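Superoxide dismutase (Anaplasma phagocytophilum, PDB 3JS4) probably converts superoxide radicals into oxygen and hydrogen peroxide, using an active-site iron ion that is reduced and oxidised in turn. Local coordinates at residues I124-G129 against A159-V164; V151-D156 against L180-M185. All blocks are in the same frame, centred on the assembly; numbering follows the deposited sequence.

Both contacts belong to the C-terminal domain and meet in its three-stranded antiparallel sheet, whose order across is 161-168, 149-156, 179-186. Contact 1 joins the end of helix 118-128 to one outer strand; contact 2 pairs the central strand with the other. Their centres are about 12 Å apart, and Lys163 N lies 2.9 Å from Val154 O, a probable hydrogen bond of the shared sheet. On one face Leu162 CD2 packs 3.5 Å from Leu182 CD1. The iron, held by His45, His101, Asp186 and His190, is about 9 Å from the side chain of Thr184 in contact 2, whereas contact 1 lies far from it.

Contact 1. Residues I124-G129 against A159-V164; sequences IEHSFG and AKALKV
Ser127 on the last turn of helix 118-128 meets the start of strand 161-168 with its hydroxyl. Leu162 N donates to Ser127 OG at 2.9 Å, with an N-H...O angle of 146°. The hydroxyl stands beside its own backbone N (chi1 -47°), and is also hydrogen-bonded to Met123 O one turn back; a small polar side chain thus ties the strand to the helix without holding them apart. Ala161 suits the same spot, since its methyl comes within 3.5 Å of Ser127 OG and a short side chain allows the backbones to approach.

The tight part is apolar and centres on Leu162. Phe128 CE2 lies 3.7 Å from Leu162 CB, the two side chains crossing at about a right angle; CE1, across the ring from CE2, touches Val164 CG2 at 3.9 Å, and the ring edge at CZ faces Lys163 C. Ile124, whose CB points away, comes back with its CD1 to the end of the leucine, Leu162 CD1, at 3.8 Å. Branched and aromatic groups fill this side, which Phe134 of helix 131-144 extends by meeting the Phe128 ring.

Toward solvent the fit is looser. Exposed His126 turns the edge of its ring to Lys160 O, but NE2 stays 3.8 Å away. A water bridges the backbones, donating to Ser127 O and Leu162 O and accepting from Lys163 NZ, a bond of 3.2 Å that gives the lysine a polar partner at the surface.

Lys160 and Ala161 both face Asp156 in a G1 beta bulge at the turn into the strand. The axes of 124-128 and 161-164 approach to 7.1 Å and cross at -58°, packing a helix end on the outer strand of the three-stranded antiparallel sheet in the C-terminal alpha+beta domain of iron/manganese superoxide dismutases.

Contact 2. Residues V151-D156 against L180-M185; sequences VWLVYD and LPLATM
Strands 151-156 and 180-185 run antiparallel, from the Val151-Met185 pair to the Tyr155-Leu180 pair, interrupted by a classic beta bulge in which Leu182 and Ala183 both face Leu153. Leu182 N donates to Leu153 O at 2.9 Å, whereas the bond from Ala183 N to the same oxygen is weak, at 3.4 Å. The bulge also suits Pro181: it falls in a non-hydrogen-bonded pair with Val154, where its lack of an N-H costs no bond between these strands.

Val151 O is gripped twice. Met185 N, just before iron ligand Asp186, reaches it in the carbonyl plane, and Thr184 OG1 donates from above that plane at 2.9 Å. With OG1 anti to the backbone N (chi1 -168°), Thr184 reaches across to this carbonyl of the partner strand and packs over one face of the Trp152 indole. OG1 sits over its centre, so the ring also covers the bonded hydroxyl, and CB makes a CH-pi contact 3.7 Å from the six-membered ring's centroid. Pro181 CB adds a further contact to Trp152 CE3.

On the other face, the flexible Met185 bends at chi3 (68°) to bring CE within 3.9 Å of Val151 CG2. At the bulge, Leu182 turns toward strand 151-156: its CD1 rests on the backbone, 3.9 Å from both Val154 C and Tyr155 N, with Leu153 CG slightly farther off.

Trp152 NE1 is hydrogen-bonded to Thr167 OG1 of strand 161-168. Helix 89-106 covers the Trp152 and Thr184 face through Trp99 and Phe103, helix 131-144 packs Phe134 and Phe138 against Val151, Leu153 and Met185, and strand 161-168 bonds along the other edge of 149-156, Val165 with Trp152 and Lys163 with Val154.

Contact 1. Residues I124-G129 against A159-V164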
ATOM      1  N   ILE A 124      -1.220 -18.659  -6.304  1.00 17.91           N
ATOM      2  CA  ILE A 124      -1.046 -17.709  -7.401  1.00 17.53           C
ATOM      3  C   ILE A 124      -1.637 -18.296  -8.685  1.00 17.22           C
ATOM      4  O   ILE A 124      -2.393 -17.640  -9.392  1.00 17.14           O
ATOM      5  CB  ILE A 124       0.459 -17.333  -7.622  1.00 17.27           C
ATOM      6  CG1 ILE A 124       0.989 -16.434  -6.509  1.00 17.21           C
ATOM      7  CG2 ILE A 124       0.669 -16.667  -8.987  1.00 16.94           C
ATOM      8  CD1 ILE A 124       0.593 -14.974  -6.642  1.00 18.63           C
ATOM      9  N   GLU A 125      -1.281 -19.543  -8.964  1.00 17.68           N
ATOM     10  CA  GLU A 125      -1.753 -20.272 -10.143  1.00 17.60           C
ATOM     11  C   GLU A 125      -3.255 -20.473 -10.155  1.00 17.48           C
ATOM     12  O   GLU A 125      -3.899 -20.260 -11.181  1.00 17.63           O
ATOM     13  CB  GLU A 125      -1.021 -21.615 -10.272  1.00 17.74           C
ATOM     14  CG  GLU A 125       0.110 -21.563 -11.280  1.00 19.71           C
ATOM     15  CD  GLU A 125       1.236 -22.553 -11.006  1.00 21.90           C
ATOM     16  OE1 GLU A 125       0.966 -23.690 -10.564  1.00 22.86           O
ATOM     17  OE2 GLU A 125       2.399 -22.189 -11.261  1.00 23.55           O
ATOM     18  N   HIS A 126      -3.798 -20.895  -9.014  1.00 17.18           N
ATOM     19  CA  HIS A 126      -5.237 -21.010  -8.801  1.00 17.04           C
ATOM     20  C   HIS A 126      -5.984 -19.700  -9.057  1.00 16.55           C
ATOM     21  O   HIS A 126      -7.011 -19.701  -9.732  1.00 15.98           O
ATOM     22  CB  HIS A 126      -5.520 -21.517  -7.376  1.00 17.49           C
ATOM     23  CG  HIS A 126      -6.958 -21.415  -6.960  1.00 19.39           C
ATOM     24  ND1 HIS A 126      -7.967 -22.125  -7.578  1.00 20.17           N
ATOM     25  CD2 HIS A 126      -7.551 -20.700  -5.974  1.00 20.46           C
ATOM     26  CE1 HIS A 126      -9.120 -21.842  -7.000  1.00 20.85           C
ATOM     27  NE2 HIS A 126      -8.895 -20.978  -6.024  1.00 21.71           N
ATOM     28  N   SER A 127      -5.454 -18.587  -8.538  1.00 15.88           N
ATOM     29  CA  SER A 127      -6.156 -17.302  -8.601  1.00 15.78           C
ATOM     30  C   SER A 127      -6.000 -16.565  -9.934  1.00 15.41           C
ATOM     31  O   SER A 127      -6.943 -15.909 -10.382  1.00 15.44           O
ATOM     32  CB  SER A 127      -5.748 -16.374  -7.440  1.00 15.69           C
ATOM     33  OG  SER A 127      -5.752 -17.052  -6.185  1.00 16.90           O
ATOM     34  N   PHE A 128      -4.822 -16.662 -10.557  1.00 14.61           N
ATOM     35  CA  PHE A 128      -4.535 -15.912 -11.784  1.00 14.30           C
ATOM     36  C   PHE A 128      -4.143 -16.745 -13.004  1.00 14.69           C
ATOM     37  O   PHE A 128      -3.723 -16.174 -14.017  1.00 15.22           O
ATOM     38  CB  PHE A 128      -3.420 -14.880 -11.526  1.00 14.11           C
ATOM     39  CG  PHE A 128      -3.700 -13.964 -10.383  1.00 12.61           C
ATOM     40  CD1 PHE A 128      -4.604 -12.916 -10.520  1.00 12.20           C
ATOM     41  CD2 PHE A 128      -3.072 -14.154  -9.162  1.00 12.64           C
ATOM     42  CE1 PHE A 128      -4.878 -12.055  -9.447  1.00 11.32           C
ATOM     43  CE2 PHE A 128      -3.333 -13.307  -8.085  1.00 11.40           C
ATOM     44  CZ  PHE A 128      -4.254 -12.259  -8.225  1.00 11.26           C
ATOM     45  N   GLY A 129      -4.241 -18.070 -12.915  1.00 14.58           N
ATOM     46  CA  GLY A 129      -3.849 -18.943 -14.027  1.00 14.79           C
ATOM     47  C   GLY A 129      -2.363 -19.279 -14.022  1.00 15.01           C
ATOM     48  O   GLY A 129      -1.988 -20.433 -14.263  1.00 14.22           O
ATOM     49  N   ALA A 159     -14.264 -15.426  -2.236  1.00 18.53           N
ATOM     50  CA  ALA A 159     -13.815 -16.145  -3.433  1.00 17.77           C
ATOM     51  C   ALA A 159     -12.834 -17.258  -3.098  1.00 17.24           C
ATOM     52  O   ALA A 159     -12.622 -18.162  -3.912  1.00 17.04           O
ATOM     53  CB  ALA A 159     -13.181 -15.182  -4.435  1.00 17.83           C
ATOM     54  N   LYS A 160     -12.257 -17.183  -1.895  1.00 16.37           N
ATOM     55  CA  LYS A 160     -11.158 -18.043  -1.457  1.00 15.84           C
ATOM     56  C   LYS A 160      -9.981 -18.009  -2.430  1.00 15.54           C
ATOM     57  O   LYS A 160      -9.440 -19.050  -2.815  1.00 15.79           O
ATOM     58  CB  LYS A 160     -11.629 -19.486  -1.199  1.00 16.69           C
ATOM     59  CG  LYS A 160     -11.986 -19.754   0.243  1.00 17.71           C
ATOM     60  CD  LYS A 160     -13.441 -19.468   0.531  1.00 20.70           C
ATOM     61  CE  LYS A 160     -13.649 -19.199   2.008  1.00 22.54           C
ATOM     62  NZ  LYS A 160     -12.457 -19.571   2.822  1.00 23.94           N
ATOM     63  N   ALA A 161      -9.588 -16.801  -2.832  1.00 13.62           N
ATOM     64  CA  ALA A 161      -8.548 -16.646  -3.825  1.00 12.32           C
ATOM     65  C   ALA A 161      -7.930 -15.274  -3.652  1.00 11.62           C
ATOM     66  O   ALA A 161      -8.531 -14.403  -3.012  1.00 11.19           O
ATOM     67  CB  ALA A 161      -9.128 -16.804  -5.235  1.00 12.04           C
ATOM     68  N   LEU A 162      -6.718 -15.116  -4.184  1.00 10.85           N
ATOM     69  CA  LEU A 162      -6.063 -13.829  -4.292  1.00 10.35           C
ATOM     70  C   LEU A 162      -6.769 -13.044  -5.394  1.00 10.28           C
ATOM     71  O   LEU A 162      -7.298 -13.631  -6.346  1.00 10.37           O
ATOM     72  CB  LEU A 162      -4.578 -14.002  -4.627  1.00 10.55           C
ATOM     73  CG  LEU A 162      -3.723 -14.873  -3.691  1.00 10.89           C
ATOM     74  CD1 LEU A 162      -2.338 -15.071  -4.303  1.00 11.35           C
ATOM     75  CD2 LEU A 162      -3.582 -14.245  -2.292  1.00  9.14           C
ATOM     76  N   LYS A 163      -6.819 -11.725  -5.227  1.00  9.58           N
ATOM     77  CA  LYS A 163      -7.360 -10.819  -6.232  1.00  9.39           C
ATOM     78  C   LYS A 163      -6.458  -9.592  -6.308  1.00  8.79           C
ATOM     79  O   LYS A 163      -5.770  -9.265  -5.339  1.00  8.65           O
ATOM     80  CB  LYS A 163      -8.765 -10.351  -5.841  1.00  9.51           C
ATOM     81  CG  LYS A 163      -9.862 -11.430  -5.781  1.00 10.57           C
ATOM     82  CD  LYS A 163     -10.245 -11.943  -7.135  1.00 13.81           C
ATOM     83  CE  LYS A 163     -11.181 -13.153  -7.016  1.00 15.65           C
ATOM     84  NZ  LYS A 163     -11.546 -13.648  -8.367  1.00 15.82           N
ATOM     85  N   VAL A 164      -6.475  -8.909  -7.452  1.00  8.52           N
ATOM     86  CA  VAL A 164      -5.916  -7.558  -7.539  1.00  7.41           C
ATOM     87  C   VAL A 164      -7.069  -6.548  -7.643  1.00  7.98           C
ATOM     88  O   VAL A 164      -7.976  -6.724  -8.476  1.00  7.05           O
ATOM     89  CB  VAL A 164      -4.980  -7.426  -8.733  1.00  7.44           C
ATOM     90  CG1 VAL A 164      -4.446  -5.986  -8.841  1.00  7.99           C
ATOM     91  CG2 VAL A 164      -3.794  -8.435  -8.618  1.00  6.62           C
TER
HETATM   92  O   HOH W   1      -8.604 -14.796  -8.692  1.00 27.37           O

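Contact 2. Residues V151-D156 against L180-M185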
ATOM      1  N   VAL A 151      -2.774   0.262  -5.894  1.00  7.23           N
ATOM      2  CA  VAL A 151      -3.061  -1.098  -6.360  1.00  7.81           C
ATOM      3  C   VAL A 151      -2.782  -2.078  -5.210  1.00  7.55           C
ATOM      4  O   VAL A 151      -1.752  -1.976  -4.529  1.00  7.92           O
ATOM      5  CB  VAL A 151      -2.215  -1.410  -7.598  1.00  7.74           C
ATOM      6  CG1 VAL A 151      -2.402  -2.843  -8.097  1.00  7.95           C
ATOM      7  CG2 VAL A 151      -2.554  -0.402  -8.690  1.00  8.69           C
ATOM      8  N   TRP A 152      -3.723  -2.985  -4.970  1.00  7.54           N
ATOM      9  CA  TRP A 152      -3.607  -3.962  -3.884  1.00  7.16           C
ATOM     10  C   TRP A 152      -3.635  -5.409  -4.385  1.00  7.16           C
ATOM     11  O   TRP A 152      -4.502  -5.778  -5.195  1.00  7.35           O
ATOM     12  CB  TRP A 152      -4.756  -3.784  -2.872  1.00  6.96           C
ATOM     13  CG  TRP A 152      -4.933  -2.362  -2.429  1.00  6.12           C
ATOM     14  CD1 TRP A 152      -5.602  -1.376  -3.087  1.00  6.01           C
ATOM     15  CD2 TRP A 152      -4.388  -1.758  -1.245  1.00  6.72           C
ATOM     16  NE1 TRP A 152      -5.512  -0.193  -2.389  1.00  6.37           N
ATOM     17  CE2 TRP A 152      -4.773  -0.396  -1.257  1.00  7.05           C
ATOM     18  CE3 TRP A 152      -3.615  -2.236  -0.178  1.00  7.26           C
ATOM     19  CZ2 TRP A 152      -4.435   0.496  -0.225  1.00  7.11           C
ATOM     20  CZ3 TRP A 152      -3.259  -1.327   0.855  1.00  5.71           C
ATOM     21  CH2 TRP A 152      -3.671   0.007   0.810  1.00  5.95           C
ATOM     22  N   LEU A 153      -2.727  -6.229  -3.858  1.00  6.97           N
ATOM     23  CA  LEU A 153      -2.905  -7.678  -3.860  1.00  7.23           C
ATOM     24  C   LEU A 153      -3.653  -8.010  -2.571  1.00  7.27           C
ATOM     25  O   LEU A 153      -3.220  -7.630  -1.474  1.00  7.27           O
ATOM     26  CB  LEU A 153      -1.560  -8.433  -3.916  1.00  7.11           C
ATOM     27  CG  LEU A 153      -1.618  -9.967  -3.867  1.00  7.52           C
ATOM     28  CD1 LEU A 153      -2.499 -10.515  -5.021  1.00  5.41           C
ATOM     29  CD2 LEU A 153      -0.211 -10.612  -3.903  1.00  7.70           C
ATOM     30  N   VAL A 154      -4.788  -8.681  -2.697  1.00  7.70           N
ATOM     31  CA  VAL A 154      -5.592  -9.005  -1.518  1.00  8.47           C
ATOM     32  C   VAL A 154      -5.977 -10.459  -1.503  1.00  9.37           C
ATOM     33  O   VAL A 154      -5.955 -11.118  -2.561  1.00  8.95           O
ATOM     34  CB  VAL A 154      -6.906  -8.159  -1.430  1.00  8.56           C
ATOM     35  CG1 VAL A 154      -6.577  -6.669  -1.406  1.00  7.64           C
ATOM     36  CG2 VAL A 154      -7.887  -8.511  -2.589  1.00  7.46           C
ATOM     37  N   TYR A 155      -6.335 -10.956  -0.313  1.00  9.66           N
ATOM     38  CA  TYR A 155      -7.035 -12.227  -0.210  1.00 10.67           C
ATOM     39  C   TYR A 155      -8.528 -11.982   0.017  1.00 11.35           C
ATOM     40  O   TYR A 155      -8.924 -11.379   1.013  1.00 10.78           O
ATOM     41  CB  TYR A 155      -6.455 -13.117   0.892  1.00 10.51           C
ATOM     42  CG  TYR A 155      -7.193 -14.434   1.015  1.00 11.74           C
ATOM     43  CD1 TYR A 155      -6.935 -15.480   0.141  1.00 13.26           C
ATOM     44  CD2 TYR A 155      -8.181 -14.615   1.984  1.00 13.99           C
ATOM     45  CE1 TYR A 155      -7.618 -16.680   0.238  1.00 15.39           C
ATOM     46  CE2 TYR A 155      -8.885 -15.818   2.087  1.00 14.15           C
ATOM     47  CZ  TYR A 155      -8.591 -16.839   1.210  1.00 15.26           C
ATOM     48  OH  TYR A 155      -9.262 -18.031   1.291  1.00 18.32           O
ATOM     49  N   ASP A 156      -9.338 -12.461  -0.923  1.00 12.38           N
ATOM     50  CA  ASP A 156     -10.777 -12.263  -0.934  1.00 13.73           C
ATOM     51  C   ASP A 156     -11.400 -13.471  -0.251  1.00 14.91           C
ATOM     52  O   ASP A 156     -11.387 -14.586  -0.797  1.00 13.99           O
ATOM     53  CB  ASP A 156     -11.269 -12.132  -2.386  1.00 13.75           C
ATOM     54  CG  ASP A 156     -12.771 -11.885  -2.497  1.00 15.57           C
ATOM     55  OD1 ASP A 156     -13.151 -10.939  -3.212  1.00 18.05           O
ATOM     56  OD2 ASP A 156     -13.570 -12.624  -1.889  1.00 14.71           O
ATOM     57  N   LEU A 180      -8.647  -9.002   2.684  1.00 11.21           N
ATOM     58  CA  LEU A 180      -7.452  -8.837   3.508  1.00 10.89           C
ATOM     59  C   LEU A 180      -6.301  -8.311   2.643  1.00 10.55           C
ATOM     60  O   LEU A 180      -5.895  -8.983   1.698  1.00 10.39           O
ATOM     61  CB  LEU A 180      -7.066 -10.166   4.178  1.00 11.16           C
ATOM     62  CG  LEU A 180      -5.722 -10.220   4.914  1.00 11.02           C
ATOM     63  CD1 LEU A 180      -5.817  -9.636   6.324  1.00 11.15           C
ATOM     64  CD2 LEU A 180      -5.200 -11.652   4.967  1.00 10.55           C
ATOM     65  N   PRO A 181      -5.789  -7.100   2.951  1.00 10.46           N
ATOM     66  CA  PRO A 181      -4.690  -6.572   2.117  1.00  9.86           C
ATOM     67  C   PRO A 181      -3.389  -7.311   2.393  1.00  9.34           C
ATOM     68  O   PRO A 181      -3.100  -7.638   3.551  1.00  9.01           O
ATOM     69  CB  PRO A 181      -4.570  -5.101   2.552  1.00  9.22           C
ATOM     70  CG  PRO A 181      -5.176  -5.038   3.929  1.00 10.67           C
ATOM     71  CD  PRO A 181      -6.204  -6.155   4.012  1.00  9.56           C
ATOM     72  N   LEU A 182      -2.614  -7.555   1.337  1.00  8.51           N
ATOM     73  CA  LEU A 182      -1.346  -8.279   1.427  1.00  7.88           C
ATOM     74  C   LEU A 182      -0.135  -7.469   0.988  1.00  8.08           C
ATOM     75  O   LEU A 182       0.956  -7.634   1.544  1.00  6.65           O
ATOM     76  CB  LEU A 182      -1.404  -9.575   0.608  1.00  7.52           C
ATOM     77  CG  LEU A 182      -2.560 -10.553   0.867  1.00  9.66           C
ATOM     78  CD1 LEU A 182      -2.531 -11.724  -0.139  1.00  9.64           C
ATOM     79  CD2 LEU A 182      -2.556 -11.080   2.319  1.00  9.05           C
ATOM     80  N   ALA A 183      -0.326  -6.636  -0.040  1.00  8.12           N
ATOM     81  CA  ALA A 183       0.722  -5.728  -0.542  1.00  8.05           C
ATOM     82  C   ALA A 183       0.079  -4.608  -1.336  1.00  8.21           C
ATOM     83  O   ALA A 183      -1.016  -4.783  -1.887  1.00  8.66           O
ATOM     84  CB  ALA A 183       1.733  -6.488  -1.428  1.00  8.77           C
ATOM     85  N   THR A 184       0.757  -3.455  -1.410  1.00  7.55           N
ATOM     86  CA  THR A 184       0.245  -2.354  -2.199  1.00  7.08           C
ATOM     87  C   THR A 184       1.371  -1.688  -2.996  1.00  7.03           C
ATOM     88  O   THR A 184       2.540  -1.726  -2.610  1.00  7.10           O
ATOM     89  CB  THR A 184      -0.527  -1.290  -1.342  1.00  7.34           C
ATOM     90  OG1 THR A 184      -1.235  -0.378  -2.191  1.00  7.74           O
ATOM     91  CG2 THR A 184       0.416  -0.479  -0.447  1.00  6.38           C
ATOM     92  N   MET A 185       0.971  -1.084  -4.103  1.00  7.08           N
ATOM     93  CA  MET A 185       1.802  -0.245  -4.939  1.00  6.83           C
ATOM     94  C   MET A 185       1.094   1.105  -5.107  1.00  6.87           C
ATOM     95  O   MET A 185      -0.021   1.182  -5.656  1.00  6.86           O
ATOM     96  CB  MET A 185       1.987  -0.905  -6.303  1.00  6.94           C
ATOM     97  CG  MET A 185       2.695  -0.001  -7.311  1.00  6.50           C
ATOM     98  SD  MET A 185       2.891  -0.757  -8.944  1.00  7.45           S
ATOM     99  CE  MET A 185       1.189  -0.851  -9.531  1.00  7.78           C
TER